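Local coordinates for protein TOXN (PDB 2XDB) that acts as the endoribonuclease toxin of a type III toxin-antitoxin system, cutting AAA(U/G) sequences and assembling with its ToxI RNA antitoxin into a triangular heterohexamer, at residues F3-S8 against S98-G103; A34-V39 against A49-P54; H45-P50 against M89-E94. All coordinates share one frame; numbering follows the deposited sequence.

Contact 1: F3-S8 against S98-G103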
ATOM      1  N   PHE A   3      -0.825   8.772  -4.587  1.00 45.35           N
ATOM      2  CA  PHE A   3      -1.761   7.676  -4.817  1.00 41.97           C
ATOM      3  C   PHE A   3      -1.557   7.054  -6.190  1.00 48.42           C
ATOM      4  O   PHE A   3      -1.459   7.777  -7.187  1.00 48.61           O
ATOM      5  CB  PHE A   3      -3.205   8.155  -4.666  1.00 40.88           C
ATOM      6  CG  PHE A   3      -3.526   8.650  -3.305  1.00 42.61           C
ATOM      7  CD1 PHE A   3      -3.710   7.773  -2.269  1.00 42.93           C
ATOM      8  CD2 PHE A   3      -3.630  10.002  -3.054  1.00 48.12           C
ATOM      9  CE1 PHE A   3      -3.992   8.236  -1.002  1.00 43.03           C
ATOM     10  CE2 PHE A   3      -3.920  10.468  -1.792  1.00 41.69           C
ATOM     11  CZ  PHE A   3      -4.099   9.582  -0.767  1.00 40.91           C
ATOM     12  N   TYR A   4      -1.511   5.717  -6.231  1.00 46.34           N
ATOM     13  CA  TYR A   4      -1.362   4.962  -7.480  1.00 43.73           C
ATOM     14  C   TYR A   4      -2.460   3.932  -7.675  1.00 46.68           C
ATOM     15  O   TYR A   4      -3.093   3.498  -6.719  1.00 51.96           O
ATOM     16  CB  TYR A   4      -0.056   4.190  -7.485  1.00 39.49           C
ATOM     17  CG  TYR A   4       1.174   5.033  -7.573  1.00 38.12           C
ATOM     18  CD1 TYR A   4       1.858   5.160  -8.770  1.00 37.80           C
ATOM     19  CD2 TYR A   4       1.674   5.686  -6.455  1.00 41.00           C
ATOM     20  CE1 TYR A   4       2.990   5.929  -8.862  1.00 39.29           C
ATOM     21  CE2 TYR A   4       2.812   6.456  -6.532  1.00 39.39           C
ATOM     22  CZ  TYR A   4       3.460   6.578  -7.738  1.00 43.83           C
ATOM     23  OH  TYR A   4       4.590   7.344  -7.821  1.00 48.25           O
ATOM     24  N   THR A   5      -2.674   3.542  -8.925  1.00 44.54           N
ATOM     25  CA  THR A   5      -3.360   2.294  -9.223  1.00 47.73           C
ATOM     26  C   THR A   5      -2.342   1.400  -9.903  1.00 49.63           C
ATOM     27  O   THR A   5      -1.317   1.878 -10.403  1.00 55.18           O
ATOM     28  CB  THR A   5      -4.570   2.468 -10.150  1.00 51.59           C
ATOM     29  OG1 THR A   5      -4.149   2.986 -11.419  1.00 53.37           O
ATOM     30  CG2 THR A   5      -5.567   3.404  -9.530  1.00 53.91           C
ATOM     31  N   ILE A   6      -2.611   0.103  -9.900  1.00 40.94           N
ATOM     32  CA  ILE A   6      -1.707  -0.857 -10.508  1.00 46.55           C
ATOM     33  C   ILE A   6      -2.526  -1.702 -11.479  1.00 51.71           C
ATOM     34  O   ILE A   6      -3.703  -1.968 -11.223  1.00 57.31           O
ATOM     35  CB  ILE A   6      -1.027  -1.722  -9.429  1.00 42.16           C
ATOM     36  CG1 ILE A   6      -0.166  -0.835  -8.536  1.00 44.59           C
ATOM     37  CG2 ILE A   6      -0.174  -2.817 -10.047  1.00 44.53           C
ATOM     38  CD1 ILE A   6       0.359  -1.525  -7.283  1.00 47.72           C
ATOM     39  N   SER A   7      -1.929  -2.098 -12.602  1.00 45.49           N
ATOM     40  CA  SER A   7      -2.672  -2.858 -13.605  1.00 53.33           C
ATOM     41  C   SER A   7      -2.987  -4.269 -13.111  1.00 51.85           C
ATOM     42  O   SER A   7      -2.216  -4.853 -12.362  1.00 52.19           O
ATOM     43  CB  SER A   7      -1.905  -2.910 -14.927  1.00 54.96           C
ATOM     44  OG  SER A   7      -0.853  -3.850 -14.867  1.00 56.95           O
ATOM     45  N   SER A   8      -4.121  -4.813 -13.533  1.00 52.51           N
ATOM     46  CA  SER A   8      -4.542  -6.131 -13.067  1.00 54.46           C
ATOM     47  C   SER A   8      -3.607  -7.212 -13.543  1.00 56.29           C
ATOM     48  O   SER A   8      -3.300  -8.145 -12.805  1.00 58.68           O
ATOM     49  CB  SER A   8      -5.936  -6.442 -13.563  1.00 51.85           C
ATOM     50  OG  SER A   8      -6.600  -5.223 -13.811  1.00 68.21           O
ATOM     51  N   SER A  98       0.331   3.493 -12.075  1.00 50.78           N
ATOM     52  CA  SER A  98      -0.230   4.725 -12.600  1.00 53.89           C
ATOM     53  C   SER A  98      -0.770   5.664 -11.526  1.00 54.49           C
ATOM     54  O   SER A  98      -1.652   5.284 -10.754  1.00 57.86           O
ATOM     55  CB  SER A  98      -1.325   4.386 -13.604  1.00 54.48           C
ATOM     56  OG  SER A  98      -1.848   5.561 -14.178  1.00 65.77           O
ATOM     57  N   LEU A  99      -0.235   6.884 -11.475  1.00 43.85           N
ATOM     58  CA  LEU A  99      -0.683   7.877 -10.503  1.00 43.63           C
ATOM     59  C   LEU A  99      -2.160   8.203 -10.700  1.00 47.83           C
ATOM     60  O   LEU A  99      -2.620   8.298 -11.831  1.00 51.04           O
ATOM     61  CB  LEU A  99       0.116   9.169 -10.662  1.00 40.66           C
ATOM     62  CG  LEU A  99       1.546   9.261 -10.128  1.00 45.88           C
ATOM     63  CD1 LEU A  99       2.241  10.488 -10.687  1.00 42.10           C
ATOM     64  CD2 LEU A  99       1.559   9.315  -8.612  1.00 47.26           C
ATOM     65  N   LEU A 100      -2.909   8.382  -9.617  1.00 44.55           N
ATOM     66  CA  LEU A 100      -4.239   8.965  -9.765  1.00 47.26           C
ATOM     67  C   LEU A 100      -4.036  10.381 -10.305  1.00 51.49           C
ATOM     68  O   LEU A 100      -3.109  11.079  -9.895  1.00 52.84           O
ATOM     69  CB  LEU A 100      -4.995   9.022  -8.429  1.00 47.66           C
ATOM     70  CG  LEU A 100      -5.232   7.751  -7.602  1.00 44.99           C
ATOM     71  CD1 LEU A 100      -6.380   7.949  -6.639  1.00 43.31           C
ATOM     72  CD2 LEU A 100      -5.534   6.580  -8.489  1.00 36.73           C
ATOM     73  N   ASP A 101      -4.880  10.801 -11.238  1.00 48.47           N
ATOM     74  CA  ASP A 101      -4.814  12.165 -11.742  1.00 53.08           C
ATOM     75  C   ASP A 101      -5.805  13.037 -10.983  1.00 56.22           C
ATOM     76  O   ASP A 101      -6.900  13.323 -11.489  1.00 57.80           O
ATOM     77  CB  ASP A 101      -5.136  12.196 -13.235  1.00 57.37           C
ATOM     78  CG  ASP A 101      -4.904  13.564 -13.859  1.00 67.42           C
ATOM     79  OD1 ASP A 101      -5.009  13.660 -15.098  1.00 68.19           O
ATOM     80  OD2 ASP A 101      -4.607  14.536 -13.123  1.00 69.76           O
ATOM     81  N   LEU A 102      -5.430  13.454  -9.773  1.00 49.99           N
ATOM     82  CA  LEU A 102      -6.366  14.155  -8.894  1.00 53.15           C
ATOM     83  C   LEU A 102      -6.819  15.474  -9.506  1.00 58.63           C
ATOM     84  O   LEU A 102      -7.951  15.912  -9.299  1.00 58.92           O
ATOM     85  CB  LEU A 102      -5.768  14.393  -7.508  1.00 42.99           C
ATOM     86  CG  LEU A 102      -5.373  13.188  -6.656  1.00 46.14           C
ATOM     87  CD1 LEU A 102      -4.733  13.657  -5.367  1.00 44.49           C
ATOM     88  CD2 LEU A 102      -6.571  12.327  -6.343  1.00 50.12           C
ATOM     89  N   GLY A 103      -5.932  16.103 -10.266  1.00 60.87           N
ATOM     90  CA  GLY A 103      -6.266  17.350 -10.928  1.00 71.29           C
ATOM     91  C   GLY A 103      -7.448  17.259 -11.891  1.00 73.41           C
ATOM     92  O   GLY A 103      -8.214  18.209 -12.026  1.00 75.57           O
TER

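Contact 2: A34-V39 against A49-P54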
ATOM      1  N   ALA A  34      -6.541   1.600  -4.402  1.00 49.72           N
ATOM      2  CA  ALA A  34      -5.472   2.600  -4.405  1.00 50.29           C
ATOM      3  C   ALA A  34      -4.281   2.180  -3.551  1.00 47.69           C
ATOM      4  O   ALA A  34      -4.455   1.598  -2.479  1.00 51.94           O
ATOM      5  CB  ALA A  34      -6.000   3.937  -3.927  1.00 53.90           C
ATOM      6  N   PHE A  35      -3.077   2.495  -4.034  1.00 44.77           N
ATOM      7  CA  PHE A  35      -1.835   2.248  -3.300  1.00 36.05           C
ATOM      8  C   PHE A  35      -1.135   3.560  -2.940  1.00 40.91           C
ATOM      9  O   PHE A  35      -1.449   4.602  -3.523  1.00 48.14           O
ATOM     10  CB  PHE A  35      -0.902   1.374  -4.124  1.00 38.98           C
ATOM     11  CG  PHE A  35      -1.456   0.019  -4.438  1.00 43.45           C
ATOM     12  CD1 PHE A  35      -0.921  -1.112  -3.854  1.00 45.18           C
ATOM     13  CD2 PHE A  35      -2.510  -0.128  -5.333  1.00 46.97           C
ATOM     14  CE1 PHE A  35      -1.431  -2.378  -4.153  1.00 43.70           C
ATOM     15  CE2 PHE A  35      -3.019  -1.379  -5.633  1.00 41.71           C
ATOM     16  CZ  PHE A  35      -2.479  -2.504  -5.041  1.00 41.41           C
ATOM     17  N   ILE A  36      -0.191   3.507  -1.988  1.00 39.11           N
ATOM     18  CA  ILE A  36       0.580   4.689  -1.563  1.00 39.32           C
ATOM     19  C   ILE A  36       2.031   4.738  -2.069  1.00 46.38           C
ATOM     20  O   ILE A  36       2.742   3.736  -2.070  1.00 42.33           O
ATOM     21  CB  ILE A  36       0.581   4.877  -0.041  1.00 47.22           C
ATOM     22  CG1 ILE A  36      -0.830   4.806   0.465  1.00 65.99           C
ATOM     23  CG2 ILE A  36       1.023   6.289   0.312  1.00 45.30           C
ATOM     24  CD1 ILE A  36      -1.602   6.009   0.013  1.00 77.90           C
ATOM     25  N   GLY A  37       2.459   5.961  -2.383  1.00 59.97           N
ATOM     26  CA  GLY A  37       3.480   6.273  -3.367  1.00 55.31           C
ATOM     27  C   GLY A  37       4.948   6.175  -3.065  1.00 50.16           C
ATOM     28  O   GLY A  37       5.661   7.152  -3.022  1.00 59.11           O
ATOM     29  N   ILE A  38       5.410   4.955  -2.950  1.00 48.81           N
ATOM     30  CA  ILE A  38       6.812   4.644  -2.746  1.00 39.94           C
ATOM     31  C   ILE A  38       7.213   4.782  -1.319  1.00 49.13           C
ATOM     32  O   ILE A  38       7.767   5.771  -0.845  1.00 53.70           O
ATOM     33  CB  ILE A  38       7.767   5.288  -3.669  1.00 32.58           C
ATOM     34  CG1 ILE A  38       7.348   4.996  -5.102  1.00 39.43           C
ATOM     35  CG2 ILE A  38       9.088   4.572  -3.499  1.00 32.48           C
ATOM     36  CD1 ILE A  38       8.537   4.793  -5.995  1.00 44.94           C
ATOM     37  N   VAL A  39       6.924   3.682  -0.670  1.00 45.98           N
ATOM     38  CA  VAL A  39       6.869   3.557   0.727  1.00 35.26           C
ATOM     39  C   VAL A  39       8.260   3.066   1.126  1.00 43.35           C
ATOM     40  O   VAL A  39       8.741   3.353   2.220  1.00 52.23           O
ATOM     41  CB  VAL A  39       5.740   2.559   0.967  1.00 37.44           C
ATOM     42  CG1 VAL A  39       6.264   1.140   1.211  1.00 36.06           C
ATOM     43  CG2 VAL A  39       4.788   3.064   2.021  1.00 43.89           C
ATOM     44  N   ALA A  49       2.217   0.294  -1.236  1.00 35.81           N
ATOM     45  CA  ALA A  49       1.404  -0.411  -0.248  1.00 32.58           C
ATOM     46  C   ALA A  49      -0.079  -0.144  -0.468  1.00 42.37           C
ATOM     47  O   ALA A  49      -0.465   0.969  -0.814  1.00 44.76           O
ATOM     48  CB  ALA A  49       1.793   0.017   1.141  1.00 30.26           C
ATOM     49  N   PRO A  50      -0.923  -1.161  -0.252  1.00 39.52           N
ATOM     50  CA  PRO A  50      -2.346  -0.964  -0.507  1.00 39.92           C
ATOM     51  C   PRO A  50      -3.005  -0.214   0.633  1.00 41.65           C
ATOM     52  O   PRO A  50      -2.649  -0.436   1.792  1.00 40.82           O
ATOM     53  CB  PRO A  50      -2.883  -2.396  -0.568  1.00 42.67           C
ATOM     54  CG  PRO A  50      -1.985  -3.149   0.361  1.00 41.33           C
ATOM     55  CD  PRO A  50      -0.625  -2.524   0.219  1.00 38.47           C
ATOM     56  N   LEU A  51      -3.940   0.673   0.303  1.00 40.70           N
ATOM     57  CA  LEU A  51      -4.799   1.289   1.297  1.00 38.34           C
ATOM     58  C   LEU A  51      -6.052   0.421   1.424  1.00 52.01           C
ATOM     59  O   LEU A  51      -6.475  -0.206   0.452  1.00 60.42           O
ATOM     60  CB  LEU A  51      -5.203   2.681   0.843  1.00 41.21           C
ATOM     61  CG  LEU A  51      -4.136   3.758   0.706  1.00 44.36           C
ATOM     62  CD1 LEU A  51      -4.709   4.953  -0.034  1.00 44.74           C
ATOM     63  CD2 LEU A  51      -3.713   4.161   2.080  1.00 46.73           C
ATOM     64  N   THR A  52      -6.637   0.382   2.618  1.00 51.18           N
ATOM     65  CA  THR A  52      -7.871  -0.363   2.854  1.00 56.74           C
ATOM     66  C   THR A  52      -8.827   0.418   3.756  1.00 54.89           C
ATOM     67  O   THR A  52      -8.403   1.198   4.613  1.00 49.86           O
ATOM     68  CB  THR A  52      -7.615  -1.775   3.454  1.00 66.68           C
ATOM     69  OG1 THR A  52      -8.865  -2.383   3.795  1.00 73.26           O
ATOM     70  CG2 THR A  52      -6.788  -1.691   4.703  1.00 61.29           C
ATOM     71  N   SER A  53     -10.121   0.211   3.551  1.00 52.49           N
ATOM     72  CA  SER A  53     -11.126   0.921   4.325  1.00 58.30           C
ATOM     73  C   SER A  53     -11.228   0.310   5.720  1.00 55.84           C
ATOM     74  O   SER A  53     -10.768  -0.807   5.939  1.00 55.78           O
ATOM     75  CB  SER A  53     -12.476   0.903   3.594  1.00 66.38           C
ATOM     76  OG  SER A  53     -12.842  -0.404   3.167  1.00 67.15           O
ATOM     77  N   PRO A  54     -11.827   1.043   6.671  1.00 55.26           N
ATOM     78  CA  PRO A  54     -11.949   0.565   8.053  1.00 51.33           C
ATOM     79  C   PRO A  54     -12.656  -0.772   8.155  1.00 59.78           C
ATOM     80  O   PRO A  54     -13.657  -1.003   7.477  1.00 63.65           O
ATOM     81  CB  PRO A  54     -12.802   1.640   8.723  1.00 45.21           C
ATOM     82  CG  PRO A  54     -12.505   2.875   7.948  1.00 55.33           C
ATOM     83  CD  PRO A  54     -12.345   2.413   6.516  1.00 58.21           C
TER

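Contact 3: H45-P50 against M89-E94. With SO4 (sulfate ion), chain C.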
ATOM      1  N   HIS A  45      14.584  -1.698  -5.724  1.00 40.99           N
ATOM      2  CA  HIS A  45      13.149  -1.963  -5.807  1.00 40.64           C
ATOM      3  C   HIS A  45      12.315  -0.794  -5.307  1.00 46.54           C
ATOM      4  O   HIS A  45      12.717  -0.083  -4.388  1.00 52.99           O
ATOM      5  CB  HIS A  45      12.777  -3.221  -5.031  1.00 36.82           C
ATOM      6  CG  HIS A  45      13.700  -4.367  -5.278  1.00 44.54           C
ATOM      7  ND1 HIS A  45      13.905  -4.898  -6.531  1.00 43.70           N
ATOM      8  CD2 HIS A  45      14.479  -5.080  -4.432  1.00 48.14           C
ATOM      9  CE1 HIS A  45      14.769  -5.893  -6.444  1.00 49.02           C
ATOM     10  NE2 HIS A  45      15.131  -6.026  -5.180  1.00 45.71           N
ATOM     11  N   LYS A  46      11.146  -0.612  -5.916  1.00 44.21           N
ATOM     12  CA  LYS A  46      10.178   0.379  -5.458  1.00 39.00           C
ATOM     13  C   LYS A  46       8.913  -0.307  -4.978  1.00 41.23           C
ATOM     14  O   LYS A  46       8.253  -1.016  -5.746  1.00 46.34           O
ATOM     15  CB  LYS A  46       9.853   1.364  -6.580  1.00 33.19           C
ATOM     16  CG  LYS A  46      11.090   2.088  -7.045  1.00 39.78           C
ATOM     17  CD  LYS A  46      10.851   3.063  -8.165  1.00 41.42           C
ATOM     18  CE  LYS A  46      12.157   3.796  -8.423  1.00 49.00           C
ATOM     19  NZ  LYS A  46      12.088   4.754  -9.548  1.00 60.05           N
ATOM     20  N   TYR A  47       8.585  -0.103  -3.706  1.00 35.05           N
ATOM     21  CA  TYR A  47       7.400  -0.707  -3.125  1.00 31.85           C
ATOM     22  C   TYR A  47       6.225   0.251  -3.044  1.00 38.45           C
ATOM     23  O   TYR A  47       6.386   1.418  -2.691  1.00 46.08           O
ATOM     24  CB  TYR A  47       7.722  -1.224  -1.723  1.00 37.64           C
ATOM     25  CG  TYR A  47       8.339  -2.599  -1.726  1.00 39.04           C
ATOM     26  CD1 TYR A  47       7.547  -3.735  -1.610  1.00 40.16           C
ATOM     27  CD2 TYR A  47       9.706  -2.765  -1.867  1.00 27.26           C
ATOM     28  CE1 TYR A  47       8.099  -4.992  -1.630  1.00 36.49           C
ATOM     29  CE2 TYR A  47      10.265  -4.017  -1.882  1.00 31.22           C
ATOM     30  CZ  TYR A  47       9.457  -5.127  -1.770  1.00 39.51           C
ATOM     31  OH  TYR A  47      10.018  -6.380  -1.788  1.00 45.47           O
ATOM     32  N   LEU A  48       5.037  -0.251  -3.360  1.00 38.93           N
ATOM     33  CA  LEU A  48       3.801   0.465  -3.066  1.00 37.45           C
ATOM     34  C   LEU A  48       3.003  -0.369  -2.082  1.00 40.28           C
ATOM     35  O   LEU A  48       3.078  -1.596  -2.103  1.00 43.30           O
ATOM     36  CB  LEU A  48       2.965   0.677  -4.330  1.00 35.61           C
ATOM     37  CG  LEU A  48       3.572   1.498  -5.461  1.00 40.96           C
ATOM     38  CD1 LEU A  48       2.535   1.709  -6.568  1.00 38.99           C
ATOM     39  CD2 LEU A  48       4.074   2.832  -4.925  1.00 41.30           C
ATOM     40  N   ALA A  49       2.217   0.294  -1.236  1.00 35.81           N
ATOM     41  CA  ALA A  49       1.404  -0.411  -0.248  1.00 32.58           C
ATOM     42  C   ALA A  49      -0.079  -0.144  -0.468  1.00 42.37           C
ATOM     43  O   ALA A  49      -0.465   0.969  -0.814  1.00 44.76           O
ATOM     44  CB  ALA A  49       1.793   0.017   1.141  1.00 30.26           C
ATOM     45  N   PRO A  50      -0.923  -1.161  -0.252  1.00 39.52           N
ATOM     46  CA  PRO A  50      -2.346  -0.964  -0.507  1.00 39.92           C
ATOM     47  C   PRO A  50      -3.005  -0.214   0.633  1.00 41.65           C
ATOM     48  O   PRO A  50      -2.649  -0.436   1.792  1.00 40.82           O
ATOM     49  CB  PRO A  50      -2.883  -2.396  -0.568  1.00 42.67           C
ATOM     50  CG  PRO A  50      -1.985  -3.149   0.361  1.00 41.33           C
ATOM     51  CD  PRO A  50      -0.625  -2.524   0.219  1.00 38.47           C
ATOM     52  N   MET A  89       2.593  -4.864   0.897  1.00 45.21           N
ATOM     53  CA  MET A  89       3.233  -4.021  -0.105  1.00 46.89           C
ATOM     54  C   MET A  89       3.934  -4.903  -1.137  1.00 48.91           C
ATOM     55  O   MET A  89       4.261  -6.058  -0.849  1.00 47.10           O
ATOM     56  CB  MET A  89       4.246  -3.096   0.549  1.00 39.44           C
ATOM     57  CG  MET A  89       5.406  -3.825   1.188  1.00 35.48           C
ATOM     58  SD  MET A  89       6.525  -2.672   1.987  1.00 44.30           S
ATOM     59  CE  MET A  89       7.784  -3.807   2.565  1.00 37.49           C
ATOM     60  N   ILE A  90       4.165  -4.360  -2.331  1.00 39.95           N
ATOM     61  CA  ILE A  90       4.714  -5.153  -3.426  1.00 37.28           C
ATOM     62  C   ILE A  90       5.710  -4.371  -4.276  1.00 39.05           C
ATOM     63  O   ILE A  90       5.591  -3.160  -4.431  1.00 42.12           O
ATOM     64  CB  ILE A  90       3.595  -5.679  -4.327  1.00 43.98           C
ATOM     65  CG1 ILE A  90       2.785  -4.528  -4.928  1.00 39.08           C
ATOM     66  CG2 ILE A  90       2.661  -6.599  -3.554  1.00 37.21           C
ATOM     67  CD1 ILE A  90       1.664  -5.031  -5.830  1.00 34.73           C
ATOM     68  N   PRO A  91       6.722  -5.057  -4.812  1.00 37.94           N
ATOM     69  CA  PRO A  91       7.640  -4.316  -5.672  1.00 38.72           C
ATOM     70  C   PRO A  91       6.907  -4.035  -6.974  1.00 41.53           C
ATOM     71  O   PRO A  91       6.083  -4.856  -7.366  1.00 42.04           O
ATOM     72  CB  PRO A  91       8.767  -5.310  -5.902  1.00 37.05           C
ATOM     73  CG  PRO A  91       8.109  -6.653  -5.779  1.00 39.17           C
ATOM     74  CD  PRO A  91       7.017  -6.498  -4.773  1.00 40.10           C
ATOM     75  N   ILE A  92       7.157  -2.899  -7.612  1.00 38.14           N
ATOM     76  CA  ILE A  92       6.431  -2.565  -8.834  1.00 41.82           C
ATOM     77  C   ILE A  92       7.346  -2.256 -10.006  1.00 45.97           C
ATOM     78  O   ILE A  92       8.514  -1.929  -9.835  1.00 47.94           O
ATOM     79  CB  ILE A  92       5.479  -1.374  -8.637  1.00 40.73           C
ATOM     80  CG1 ILE A  92       6.254  -0.124  -8.215  1.00 40.70           C
ATOM     81  CG2 ILE A  92       4.426  -1.709  -7.608  1.00 44.37           C
ATOM     82  CD1 ILE A  92       6.642   0.765  -9.370  1.00 39.42           C
ATOM     83  N   ILE A  93       6.786  -2.384 -11.196  1.00 49.02           N
ATOM     84  CA  ILE A  93       7.404  -1.962 -12.441  1.00 50.08           C
ATOM     85  C   ILE A  93       6.717  -0.654 -12.839  1.00 45.94           C
ATOM     86  O   ILE A  93       5.488  -0.571 -12.827  1.00 45.89           O
ATOM     87  CB  ILE A  93       7.116  -3.004 -13.521  1.00 55.55           C
ATOM     88  CG1 ILE A  93       7.788  -4.321 -13.179  1.00 56.70           C
ATOM     89  CG2 ILE A  93       7.579  -2.536 -14.867  1.00 63.65           C
ATOM     90  CD1 ILE A  93       7.392  -5.433 -14.123  1.00 56.95           C
ATOM     91  N   GLU A  94       7.480   0.372 -13.196  1.00 44.51           N
ATOM     92  CA  GLU A  94       6.858   1.685 -13.432  1.00 52.14           C
ATOM     93  C   GLU A  94       5.786   1.697 -14.526  1.00 51.29           C
ATOM     94  O   GLU A  94       4.785   2.395 -14.401  1.00 54.75           O
ATOM     95  CB  GLU A  94       7.907   2.767 -13.682  1.00 59.32           C
ATOM     96  CG  GLU A  94       9.021   2.726 -12.658  1.00 78.47           C
ATOM     97  CD  GLU A  94       9.467   4.093 -12.183  1.00 92.98           C
ATOM     98  OE1 GLU A  94       8.687   5.068 -12.292  1.00 95.77           O
ATOM     99  OE2 GLU A  94      10.604   4.178 -11.675  1.00 98.83           O
TER
HETATM  100  S   SO4 C1163      11.350   0.698 -13.761  1.00102.73           S
HETATM  101  O1  SO4 C1163      12.567   0.018 -14.189  1.00104.12           O
HETATM  102  O2  SO4 C1163      11.677   2.084 -13.449  1.00101.36           O
HETATM  103  O3  SO4 C1163      10.360   0.657 -14.835  1.00104.05           O
HETATM  104  O4  SO4 C1163      10.813   0.039 -12.572  1.00 99.33           O
HETATM  105  O   HOH W   1      10.802  -2.255  -8.675  1.00 79.90           O

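Contact 1: F3-S8 against S98-G103
Ser98 opens the pairing with Thr5 as an antiparallel hydrogen-bonded couple: Thr5 N gives to Ser98 O at 2.7 Å, nearly straight (169°), while Ser98 N gives to Thr5 O in a more bent bond. Ser98 O also takes a weak bond from Thr5 OG1, at 3.5 Å. Leu99 comes next, opposite Tyr4 in a non-hydrogen-bonded pair. Its side chain runs alongside the tyrosine, pointing the same way, and Leu99 CD2 lies over one face of the Tyr4 ring, 3.7 Å from the centroid, a CH-pi contact displaced toward the rim. Leu100 N then gives a hydrogen bond to Phe3 O at 2.9 Å. Leu100 CG, anti to its own carbonyl carbon (chi1 -57°), rests 3.6 Å from Phe3 CB, and the CD2 branch meets Thr5 CG2, the two side chains crossing at about a right angle. Leu102 adds a looser touch of CD1 on Phe3 CD2 at 4.5 Å. The pairing thus attaches strand 97-99 as an outermost strand of the antiparallel sheet. On its other side strand 3-6 adjoins strand 35-42, and helix 109-123 packs on Phe3, Leu100 and Leu102 through Leu118, Leu114 and Tyr115.

Contact 2: A34-V39 against A49-P54
Ile36 and Leu51 meet through their branched ends. Leu51 CB lies 3.6 Å from Ala34 O, the carbonyl that receives the N-H of the same leucine. At CG, placed anti to the leucine's own carbonyl carbon (chi1 -65°), the chain reaches both CG1 and CD1 of Ile36. The branches then divide the work: Leu51 CD1 meets Ile36 CD1, while Leu51 CD2 sits 3.4 Å from Ile36 CG1. Since the two side chains cross at about a right angle, the fork of the leucine lies across the isoleucine arm. Ala34 CB borders the same CD1 more distantly.

This is one end of a beta hairpin formed by strands 35-42 and 45-52, close to the geometric centre of the folded chain within the antiparallel sheet of this ToxN/AbiQ-family toxin. Next along strand 45-52, Thr52 packs on a phosphate of the bound RNA. Leu51 N to Ala34 O (3.0 Å) and Ile36 N to Ala49 O (2.8 Å) are the hairpin's two backbone bonds here. Between them Phe35 faces Pro50 as a non-hydrogen-bonded pair, and the ring atom Phe35 CE1 approaches Pro50 CB at 3.9 Å; Pro22 touches both residues. Beyond Ile36 the chain turns a corner, with Gly37 at the centre of an inverse gamma turn, and Val39 brings CG2 to within 4.4 Å of Ala49 CB.

Contact 3: H45-P50 against M89-E94
Tyr47 lays its ring between Met89 and Pro91: Met89 CE lies over one face and Pro91 CA over the opposite one, each offset toward the rim. This is antiparallel pairing of strands 45-52 and 80-91, with Tyr47 and Pro91 in a non-hydrogen-bonded pair, their side chains alongside each other. Met89 CG touches Tyr47 CD1 at 3.5 Å, and the sulfur stands obliquely 4.6 Å from the ring centroid, a Met-aromatic contact. The methionine is turned there by a chi1 of 64°, which sets CG between its backbone N and carbonyl carbon. The phenolic OH is bonded to Glu154, tying the ring to helix 150-156. Leu48 and Ile90 form the hydrogen-bonded pair: Ile90 N gives to Leu48 O at 3.0 Å and Leu48 N to Ile90 O at 3.1 Å. Leu48 CG lies against Ile92 CG2 at 4.0 Å. Ile92 N gives to Lys46 O, and a water bridges Lys46 N and Ile92 O. The Lys46 side chain stretches fully extended to Glu94, beyond strand 80-91; the glutamate chain is bent at chi2. The salt bridge spans 2.7 Å from Lys46 NZ to Glu94 OE2, with the ammonium on the syn side, 27° out of the carboxylate plane.

How the contacts relate
All three contacts are antiparallel pairings in one sheet, but they differ in burial. Contact 2, close to the chain's centre, is buried and largely apolar; contact 3 is also mostly buried, yet finishes in an ion pair at an exposed glutamate; contact 1 lies at the surface, at an outermost strand. Contacts 2 and 3 use successive parts of strand 45-52 and share Ala49 and Pro50. Strand 3-6 joins contact 1 to contact 2, with Tyr4 O and Phe35 N probably hydrogen-bonded and Phe3 packing on Ile36 and Leu51. Ile6, which takes no part in the pairing of contact 1, packs on Leu48, Ile90 and Ile92 of contact 3.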